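PDB 6SBF: MstE from Scytonema sp. PCC 10023, which is a monodomain class II terpene cyclase that probably folds linear isoprenoid chains into the polycyclic scaffolds of merosterols. Local coordinates for residues K20-F34 and I292-W305. The protein carries 1 engineered substitution. Residues are numbered along the deposited sequence; the frame is centred on the assembly and turned at random.
With GOL (glycerol), chain B.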
ATOM      1  N   LYS A  20      -1.456  19.878 -19.596  1.00 17.00           N
ATOM      2  CA  LYS A  20      -1.750  18.950 -18.500  1.00 17.91           C
ATOM      3  C   LYS A  20      -0.742  17.791 -18.491  1.00 17.40           C
ATOM      4  O   LYS A  20      -0.242  17.406 -17.426  1.00 17.78           O
ATOM      5  CB  LYS A  20      -3.250  18.571 -18.515  1.00 23.74           C
ATOM      6  CG  LYS A  20      -3.678  17.887 -17.233  1.00 23.24           C
ATOM      7  CD  LYS A  20      -5.177  17.657 -17.193  1.00 26.04           C
ATOM      8  CE  LYS A  20      -5.623  16.887 -15.963  1.00 25.43           C
ATOM      9  NZ  LYS A  20      -7.066  16.678 -15.846  1.00 27.20           N
ATOM     10  N   LEU A  21      -0.308  17.310 -19.661  1.00 19.28           N
ATOM     11  CA  LEU A  21       0.726  16.257 -19.695  1.00 18.95           C
ATOM     12  C   LEU A  21       2.048  16.791 -19.154  1.00 17.09           C
ATOM     13  O   LEU A  21       2.698  16.096 -18.372  1.00 17.44           O
ATOM     14  CB  LEU A  21       0.891  15.730 -21.108  1.00 22.18           C
ATOM     15  CG  LEU A  21       1.792  14.504 -21.221  1.00 24.83           C
ATOM     16  CD1 LEU A  21       1.280  13.309 -20.430  1.00 27.12           C
ATOM     17  CD2 LEU A  21       1.970  14.142 -22.678  1.00 33.43           C
ATOM     18  N   ASN A  22       2.426  17.999 -19.563  1.00 15.68           N
ATOM     19  CA  ASN A  22       3.640  18.679 -19.079  0.50 17.55           C
ATOM     20  C   ASN A  22       3.565  18.905 -17.558  1.00 13.96           C
ATOM     21  O   ASN A  22       4.578  18.730 -16.852  1.00 15.55           O
ATOM     22  CB  ASN A  22       3.754  19.999 -19.833  0.50 21.74           C
ATOM     23  CG  ASN A  22       5.152  20.540 -19.936  0.50 28.70           C
ATOM     24  OD1 ASN A  22       5.959  20.510 -19.003  0.50 39.84           O
ATOM     25  ND2 ASN A  22       5.385  21.090 -21.088  0.50 37.05           N
ATOM     26  N   GLN A  23       2.383  19.317 -17.067  1.00 14.27           N
ATOM     27  CA  GLN A  23       2.282  19.490 -15.588  1.00 14.56           C
ATOM     28  C   GLN A  23       2.397  18.138 -14.894  1.00 14.32           C
ATOM     29  O   GLN A  23       3.000  18.062 -13.804  1.00 15.18           O
ATOM     30  CB  GLN A  23       1.036  20.260 -15.194  1.00 15.30           C
ATOM     31  CG  GLN A  23       1.000  20.487 -13.710  1.00 16.02           C
ATOM     32  CD  GLN A  23       2.125  21.299 -13.189  1.00 17.26           C
ATOM     33  OE1 GLN A  23       2.708  22.089 -13.942  1.00 19.94           O
ATOM     34  NE2 GLN A  23       2.447  21.055 -11.915  1.00 19.66           N
ATOM     35  N   LEU A  24       1.824  17.062 -15.471  1.00 14.43           N
ATOM     36  CA  LEU A  24       2.051  15.738 -14.891  1.00 15.42           C
ATOM     37  C   LEU A  24       3.548  15.465 -14.810  1.00 13.89           C
ATOM     38  O   LEU A  24       4.027  14.947 -13.804  1.00 14.47           O
ATOM     39  CB  LEU A  24       1.345  14.673 -15.717  1.00 15.86           C
ATOM     40  CG  LEU A  24      -0.080  14.454 -15.316  1.00 17.63           C
ATOM     41  CD1 LEU A  24      -0.842  13.805 -16.440  1.00 20.98           C
ATOM     42  CD2 LEU A  24      -0.154  13.627 -14.034  1.00 18.07           C
ATOM     43  N   SER A  25       4.285  15.721 -15.892  1.00 14.36           N
ATOM     44  CA  SER A  25       5.759  15.489 -15.870  1.00 14.13           C
ATOM     45  C   SER A  25       6.374  16.293 -14.719  1.00 13.39           C
ATOM     46  O   SER A  25       7.177  15.751 -13.962  1.00 14.75           O
ATOM     47  CB  SER A  25       6.409  15.846 -17.187  1.00 15.37           C
ATOM     48  OG  SER A  25       5.857  15.039 -18.219  1.00 16.91           O
ATOM     49  N   ASN A  26       6.055  17.573 -14.653  1.00 12.87           N
ATOM     50  CA  ASN A  26       6.680  18.480 -13.656  1.00 14.41           C
ATOM     51  C   ASN A  26       6.353  18.005 -12.229  1.00 13.12           C
ATOM     52  O   ASN A  26       7.237  18.015 -11.342  1.00 14.36           O
ATOM     53  CB  ASN A  26       6.304  19.926 -13.927  1.00 15.81           C
ATOM     54  CG  ASN A  26       6.956  20.466 -15.204  1.00 17.37           C
ATOM     55  OD1 ASN A  26       7.842  19.796 -15.758  1.00 20.61           O
ATOM     56  ND2 ASN A  26       6.435  21.576 -15.710  1.00 19.35           N
ATOM     57  N   SER A  27       5.104  17.622 -12.027  1.00 13.48           N
ATOM     58  CA  SER A  27       4.606  17.143 -10.715  1.00 13.55           C
ATOM     59  C   SER A  27       5.311  15.870 -10.326  1.00 12.60           C
ATOM     60  O   SER A  27       5.868  15.738  -9.209  1.00 13.68           O
ATOM     61  CB  SER A  27       3.109  16.879 -10.814  1.00 13.39           C
ATOM     62  OG  SER A  27       2.629  16.161  -9.671  1.00 15.23           O
ATOM     63  N   ILE A  28       5.372  14.920 -11.258  1.00 13.12           N
ATOM     64  CA  ILE A  28       6.069  13.636 -11.004  1.00 13.31           C
ATOM     65  C   ILE A  28       7.542  13.920 -10.654  1.00 11.91           C
ATOM     66  O   ILE A  28       8.081  13.316  -9.742  1.00 13.30           O
ATOM     67  CB  ILE A  28       5.856  12.683 -12.178  1.00 12.29           C
ATOM     68  CG1 ILE A  28       4.406  12.200 -12.239  1.00 12.91           C
ATOM     69  CG2 ILE A  28       6.886  11.545 -12.145  1.00 13.45           C
ATOM     70  CD1 ILE A  28       3.990  11.687 -13.591  1.00 13.83           C
ATOM     71  N   ASN A  29       8.192  14.745 -11.463  1.00 12.77           N
ATOM     72  CA  ASN A  29       9.612  15.000 -11.226  1.00 12.61           C
ATOM     73  C   ASN A  29       9.893  15.661  -9.890  1.00 12.47           C
ATOM     74  O   ASN A  29      10.861  15.314  -9.207  1.00 13.47           O
ATOM     75  CB  ASN A  29      10.240  15.805 -12.372  1.00 14.15           C
ATOM     76  CG  ASN A  29      10.225  15.012 -13.680  1.00 14.48           C
ATOM     77  OD1 ASN A  29      10.287  13.787 -13.643  1.00 16.16           O
ATOM     78  ND2 ASN A  29      10.212  15.728 -14.789  1.00 15.23           N
ATOM     79  N   ALA A  30       9.019  16.577  -9.497  1.00 12.77           N
ATOM     80  CA  ALA A  30       9.187  17.252  -8.188  1.00 12.82           C
ATOM     81  C   ALA A  30       9.008  16.228  -7.059  1.00 11.79           C
ATOM     82  O   ALA A  30       9.745  16.283  -6.057  1.00 13.51           O
ATOM     83  CB  ALA A  30       8.220  18.410  -8.043  1.00 13.56           C
ATOM     84  N   ALA A  31       8.090  15.288  -7.221  1.00 12.73           N
ATOM     85  CA  ALA A  31       7.857  14.257  -6.196  1.00 13.15           C
ATOM     86  C   ALA A  31       9.024  13.292  -6.128  1.00 12.38           C
ATOM     87  O   ALA A  31       9.420  12.869  -5.026  1.00 12.75           O
ATOM     88  CB  ALA A  31       6.569  13.578  -6.471  1.00 14.10           C
ATOM     89  N   VAL A  32       9.528  12.904  -7.311  1.00 12.96           N
ATOM     90  CA  VAL A  32      10.684  11.995  -7.309  1.00 13.55           C
ATOM     91  C   VAL A  32      11.873  12.699  -6.618  1.00 12.81           C
ATOM     92  O   VAL A  32      12.596  12.043  -5.828  1.00 13.89           O
ATOM     93  CB  VAL A  32      11.024  11.589  -8.746  1.00 14.93           C
ATOM     94  CG1 VAL A  32      12.392  10.951  -8.843  1.00 16.49           C
ATOM     95  CG2 VAL A  32       9.933  10.687  -9.311  1.00 15.20           C
ATOM     96  N   ALA A  33      12.098  13.982  -6.924  1.00 13.08           N
ATOM     97  CA  ALA A  33      13.232  14.677  -6.259  1.00 14.14           C
ATOM     98  C   ALA A  33      13.001  14.691  -4.728  1.00 13.92           C
ATOM     99  O   ALA A  33      13.935  14.457  -3.923  1.00 14.05           O
ATOM    100  CB  ALA A  33      13.379  16.091  -6.786  1.00 15.63           C
ATOM    101  N   PHE A  34      11.780  15.004  -4.292  1.00 13.67           N
ATOM    102  CA  PHE A  34      11.465  14.986  -2.836  1.00 13.25           C
ATOM    103  C   PHE A  34      11.784  13.624  -2.248  1.00 12.36           C
ATOM    104  O   PHE A  34      12.456  13.512  -1.217  1.00 13.80           O
ATOM    105  CB  PHE A  34       9.988  15.329  -2.612  1.00 14.00           C
ATOM    106  CG  PHE A  34       9.501  15.089  -1.201  1.00 13.37           C
ATOM    107  CD1 PHE A  34       9.700  16.035  -0.213  1.00 14.72           C
ATOM    108  CD2 PHE A  34       8.926  13.885  -0.861  1.00 13.45           C
ATOM    109  CE1 PHE A  34       9.311  15.771   1.090  1.00 16.72           C
ATOM    110  CE2 PHE A  34       8.531  13.626   0.447  1.00 14.71           C
ATOM    111  CZ  PHE A  34       8.771  14.559   1.414  1.00 16.52           C
ATOM    112  N   ILE A 292      -6.753  13.308 -11.403  1.00 14.51           N
ATOM    113  CA  ILE A 292      -5.406  13.826 -11.778  1.00 13.51           C
ATOM    114  C   ILE A 292      -5.387  15.330 -11.485  1.00 13.88           C
ATOM    115  O   ILE A 292      -4.393  15.841 -10.901  1.00 14.09           O
ATOM    116  CB  ILE A 292      -5.076  13.501 -13.249  1.00 15.46           C
ATOM    117  CG1 ILE A 292      -4.834  12.010 -13.424  1.00 15.70           C
ATOM    118  CG2 ILE A 292      -3.893  14.329 -13.717  1.00 16.50           C
ATOM    119  CD1 ILE A 292      -4.846  11.574 -14.892  1.00 17.58           C
ATOM    120  N   GLY A 293      -6.388  16.072 -11.951  1.00 14.46           N
ATOM    121  CA  GLY A 293      -6.354  17.521 -11.757  1.00 15.25           C
ATOM    122  C   GLY A 293      -6.306  17.888 -10.281  1.00 14.68           C
ATOM    123  O   GLY A 293      -5.557  18.799  -9.876  1.00 16.17           O
ATOM    124  N   TRP A 294      -7.094  17.208  -9.461  1.00 14.35           N
ATOM    125  CA  TRP A 294      -7.136  17.544  -8.031  1.00 14.65           C
ATOM    126  C   TRP A 294      -5.787  17.205  -7.382  1.00 13.61           C
ATOM    127  O   TRP A 294      -5.243  18.015  -6.618  1.00 15.07           O
ATOM    128  CB  TRP A 294      -8.284  16.794  -7.369  1.00 14.80           C
ATOM    129  CG  TRP A 294      -8.413  17.157  -5.921  1.00 14.54           C
ATOM    130  CD1 TRP A 294      -9.058  18.244  -5.410  1.00 17.05           C
ATOM    131  CD2 TRP A 294      -7.919  16.382  -4.822  1.00 14.91           C
ATOM    132  NE1 TRP A 294      -8.963  18.194  -4.037  1.00 15.49           N
ATOM    133  CE2 TRP A 294      -8.311  17.056  -3.643  1.00 15.10           C
ATOM    134  CE3 TRP A 294      -7.226  15.176  -4.696  1.00 14.30           C
ATOM    135  CZ2 TRP A 294      -7.985  16.575  -2.382  1.00 15.34           C
ATOM    136  CZ3 TRP A 294      -6.912  14.680  -3.451  1.00 13.98           C
ATOM    137  CH2 TRP A 294      -7.302  15.369  -2.302  1.00 15.56           C
ATOM    138  N   LEU A 295      -5.227  16.042  -7.742  1.00 13.56           N
ATOM    139  CA  LEU A 295      -3.914  15.692  -7.143  1.00 14.01           C
ATOM    140  C   LEU A 295      -2.844  16.715  -7.604  1.00 13.12           C
ATOM    141  O   LEU A 295      -2.009  17.118  -6.776  1.00 14.55           O
ATOM    142  CB  LEU A 295      -3.535  14.257  -7.544  1.00 14.31           C
ATOM    143  CG  LEU A 295      -4.359  13.185  -6.866  1.00 13.50           C
ATOM    144  CD1 LEU A 295      -4.145  11.815  -7.531  1.00 13.44           C
ATOM    145  CD2 LEU A 295      -4.030  13.080  -5.397  1.00 14.62           C
ATOM    146  N   LEU A 296      -2.879  17.146  -8.865  1.00 13.53           N
ATOM    147  CA  LEU A 296      -1.910  18.160  -9.299  1.00 15.12           C
ATOM    148  C   LEU A 296      -2.055  19.434  -8.444  1.00 15.13           C
ATOM    149  O   LEU A 296      -1.046  20.019  -8.040  1.00 16.49           O
ATOM    150  CB  LEU A 296      -2.045  18.504 -10.783  1.00 15.01           C
ATOM    151  CG  LEU A 296      -1.723  17.370 -11.732  1.00 16.49           C
ATOM    152  CD1 LEU A 296      -2.040  17.765 -13.175  1.00 18.01           C
ATOM    153  CD2 LEU A 296      -0.290  16.967 -11.600  1.00 16.80           C
ATOM    154  N   GLU A 297      -3.293  19.854  -8.191  1.00 16.44           N
ATOM    155  CA  GLU A 297      -3.535  21.102  -7.411  1.00 17.60           C
ATOM    156  C   GLU A 297      -3.097  20.966  -5.953  1.00 16.47           C
ATOM    157  O   GLU A 297      -2.656  21.992  -5.398  1.00 20.81           O
ATOM    158  CB  GLU A 297      -5.008  21.567  -7.524  1.00 28.64           C
ATOM    159  CG  GLU A 297      -5.329  22.860  -6.757  1.00 65.93           C
ATOM    160  CD  GLU A 297      -6.594  23.547  -7.244  1.00 84.62           C
ATOM    161  OE1 GLU A 297      -6.780  24.738  -6.896  1.00114.05           O
ATOM    162  OE2 GLU A 297      -7.393  22.883  -7.960  1.00 84.00           O
ATOM    163  N   GLN A 298      -3.173  19.763  -5.394  1.00 15.60           N
ATOM    164  CA  GLN A 298      -2.882  19.503  -3.961  1.00 15.96           C
ATOM    165  C   GLN A 298      -1.399  19.406  -3.682  1.00 14.67           C
ATOM    166  O   GLN A 298      -1.026  19.408  -2.529  1.00 15.31           O
ATOM    167  CB  GLN A 298      -3.616  18.265  -3.458  1.00 17.11           C
ATOM    168  CG  GLN A 298      -5.139  18.396  -3.517  1.00 20.51           C
ATOM    169  CD  GLN A 298      -5.649  19.516  -2.628  1.00 23.45           C
ATOM    170  OE1 GLN A 298      -5.313  19.569  -1.481  1.00 26.30           O
ATOM    171  NE2 GLN A 298      -6.433  20.429  -3.170  1.00 29.86           N
ATOM    172  N   GLN A 299      -0.559  19.232  -4.709  1.00 14.30           N
ATOM    173  CA  GLN A 299       0.880  19.009  -4.428  1.00 14.32           C
ATOM    174  C   GLN A 299       1.441  20.230  -3.698  1.00 13.41           C
ATOM    175  O   GLN A 299       1.133  21.368  -4.065  1.00 16.12           O
ATOM    176  CB  GLN A 299       1.600  18.777  -5.750  1.00 13.08           C
ATOM    177  CG  GLN A 299       3.026  18.250  -5.553  1.00 13.89           C
ATOM    178  CD  GLN A 299       3.661  17.840  -6.880  1.00 12.83           C
ATOM    179  OE1 GLN A 299       3.173  18.246  -7.943  1.00 14.96           O
ATOM    180  NE2 GLN A 299       4.686  16.995  -6.793  1.00 14.04           N
ATOM    181  N   ARG A 300       2.297  19.968  -2.715  1.00 14.27           N
ATOM    182  CA  ARG A 300       3.010  21.021  -1.969  1.00 14.68           C
ATOM    183  C   ARG A 300       4.221  21.515  -2.760  1.00 13.98           C
ATOM    184  O   ARG A 300       4.748  20.867  -3.664  1.00 15.61           O
ATOM    185  CB  ARG A 300       3.412  20.488  -0.591  1.00 15.97           C
ATOM    186  CG  ARG A 300       2.166  20.124   0.219  1.00 21.46           C
ATOM    187  CD  ARG A 300       2.314  19.989   1.695  1.00 29.30           C
ATOM    188  NE  ARG A 300       3.062  18.774   1.884  1.00 32.59           N
ATOM    189  CZ  ARG A 300       3.112  18.098   3.027  1.00 24.20           C
ATOM    190  NH1 ARG A 300       2.450  18.556   4.092  1.00 31.57           N
ATOM    191  NH2 ARG A 300       3.874  17.030   3.094  1.00 22.80           N
ATOM    192  N   PRO A 301       4.744  22.721  -2.423  1.00 16.28           N
ATOM    193  CA  PRO A 301       5.848  23.317  -3.171  1.00 17.98           C
ATOM    194  C   PRO A 301       7.116  22.458  -3.202  1.00 16.86           C
ATOM    195  O   PRO A 301       7.852  22.531  -4.174  1.00 20.49           O
ATOM    196  CB  PRO A 301       6.153  24.601  -2.410  1.00 22.29           C
ATOM    197  CG  PRO A 301       4.793  24.983  -1.916  1.00 24.29           C
ATOM    198  CD  PRO A 301       4.147  23.685  -1.485  1.00 19.35           C
ATOM    199  N   ASN A 302       7.350  21.659  -2.169  1.00 15.99           N
ATOM    200  CA  ASN A 302       8.527  20.778  -2.043  1.00 15.91           C
ATOM    201  C   ASN A 302       8.365  19.469  -2.827  1.00 16.11           C
ATOM    202  O   ASN A 302       9.297  18.650  -2.784  1.00 16.50           O
ATOM    203  CB  ASN A 302       8.941  20.518  -0.605  1.00 18.53           C
ATOM    204  CG  ASN A 302       8.024  19.618   0.179  1.00 16.39           C
ATOM    205  OD1 ASN A 302       7.004  19.180  -0.366  1.00 16.74           O
ATOM    206  ND2 ASN A 302       8.431  19.334   1.407  1.00 19.79           N
ATOM    207  N   GLY A 303       7.223  19.281  -3.508  1.00 14.64           N
ATOM    208  CA  GLY A 303       6.964  18.098  -4.341  1.00 14.95           C
ATOM    209  C   GLY A 303       6.174  17.020  -3.632  1.00 14.02           C
ATOM    210  O   GLY A 303       5.772  16.067  -4.283  1.00 13.89           O
ATOM    211  N   SER A 304       5.989  17.107  -2.313  1.00 13.78           N
ATOM    212  CA  SER A 304       5.249  16.107  -1.529  1.00 13.32           C
ATOM    213  C   SER A 304       3.739  16.378  -1.592  1.00 13.88           C
ATOM    214  O   SER A 304       3.306  17.443  -2.031  1.00 13.95           O
ATOM    215  CB  SER A 304       5.711  16.116  -0.110  1.00 13.86           C
ATOM    216  OG  SER A 304       5.314  17.315   0.569  1.00 14.90           O
ATOM    217  N   TRP A 305       2.997  15.388  -1.155  1.00 13.24           N
ATOM    218  CA  TRP A 305       1.570  15.591  -0.851  1.00 13.80           C
ATOM    219  C   TRP A 305       1.409  15.452   0.676  1.00 15.19           C
ATOM    220  O   TRP A 305       2.172  14.740   1.318  1.00 16.38           O
ATOM    221  CB  TRP A 305       0.666  14.590  -1.575  1.00 13.33           C
ATOM    222  CG  TRP A 305       0.420  14.927  -2.999  1.00 13.22           C
ATOM    223  CD1 TRP A 305      -0.613  15.620  -3.502  1.00 13.04           C
ATOM    224  CD2 TRP A 305       1.295  14.646  -4.120  1.00 13.17           C
ATOM    225  NE1 TRP A 305      -0.460  15.865  -4.816  1.00 12.68           N
ATOM    226  CE2 TRP A 305       0.683  15.234  -5.237  1.00 12.96           C
ATOM    227  CE3 TRP A 305       2.478  13.944  -4.308  1.00 13.34           C
ATOM    228  CZ2 TRP A 305       1.235  15.153  -6.534  1.00 13.55           C
ATOM    229  CZ3 TRP A 305       3.021  13.826  -5.577  1.00 13.96           C
ATOM    230  CH2 TRP A 305       2.393  14.420  -6.666  1.00 13.62           C
TER
HETATM  231  C1  GOL B 401       6.079  21.623  -9.592  1.00 59.75           C
HETATM  232  O1  GOL B 401       5.046  22.124 -10.426  1.00 46.18           O
HETATM  233  C2  GOL B 401       6.108  22.345  -8.267  1.00 53.16           C
HETATM  234  O2  GOL B 401       7.395  22.178  -7.666  1.00 43.46           O
HETATM  235  C3  GOL B 401       5.159  21.753  -7.278  1.00 47.51           C
HETATM  236  O3  GOL B 401       5.945  20.822  -6.545  1.00 34.42           O
HETATM  237  O   HOH W   1       1.431  19.832  -9.297  1.00 18.12           O
HETATM  238  O   HOH W   2      11.032  18.774  -5.589  1.00 26.75           O
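Gln299, between helix 282-298 and the turn Arg300-Gly303, reaches onto the flank of helix 18-37 and binds Ser27 twice. Its CG stands anti to the backbone N (chi1 -168°), and the extended chain carries the amide up to the helix. Gln299 CB stands 3.7 Å from Trp305 CE2, and CG lies over the same ring, toward its rim. CD comes to 3.4 Å from Ser27 OG. OE1 accepts the Ser27 hydroxyl, OG to OE1 2.8 Å, from above the carbonyl plane. A water also donates to OE1; it joins Leu296 O and Gln23 NE2. Gln299 NE2 spends one N-H on Ser27 O at 3.0 Å, nearly straight at 173°, and the other on Gly303 O. Two carbonyl acceptors at NE2 and a hydroxyl donor at OE1 settle which end of the amide is which; the near-coplanar acceptors hold it flat. Ser27 O also keeps its helical bond from Ala31 N.

On the N-terminal side, Leu296 is a knob among Lys20, Gln23, Leu24 and Ser27; its CD2 presses on Ser27 CB at a tight 3.5 Å. On the other side, Gly303 backs onto Ala30 and Ala31, where a side chain would strike Ala30 O. Beyond it, Ser304 CB sits over the centre of the Phe34 ring in a CH-pi contact. A glycerol, probably from the crystallisation liquor, accepts from Gln23 NE2 and donates to Arg300 O.

With an alanine in place of Gln299, Ser27 OG and Gly303 O would probably lose these partners, and Ser27 O would keep just its helical donor. The contact joins the N-terminal helix to the cyclase-family region of an alpha6-alpha6 barrel: one amide bonds to helix and turn, at a partly buried seam that water and glycerol also reach.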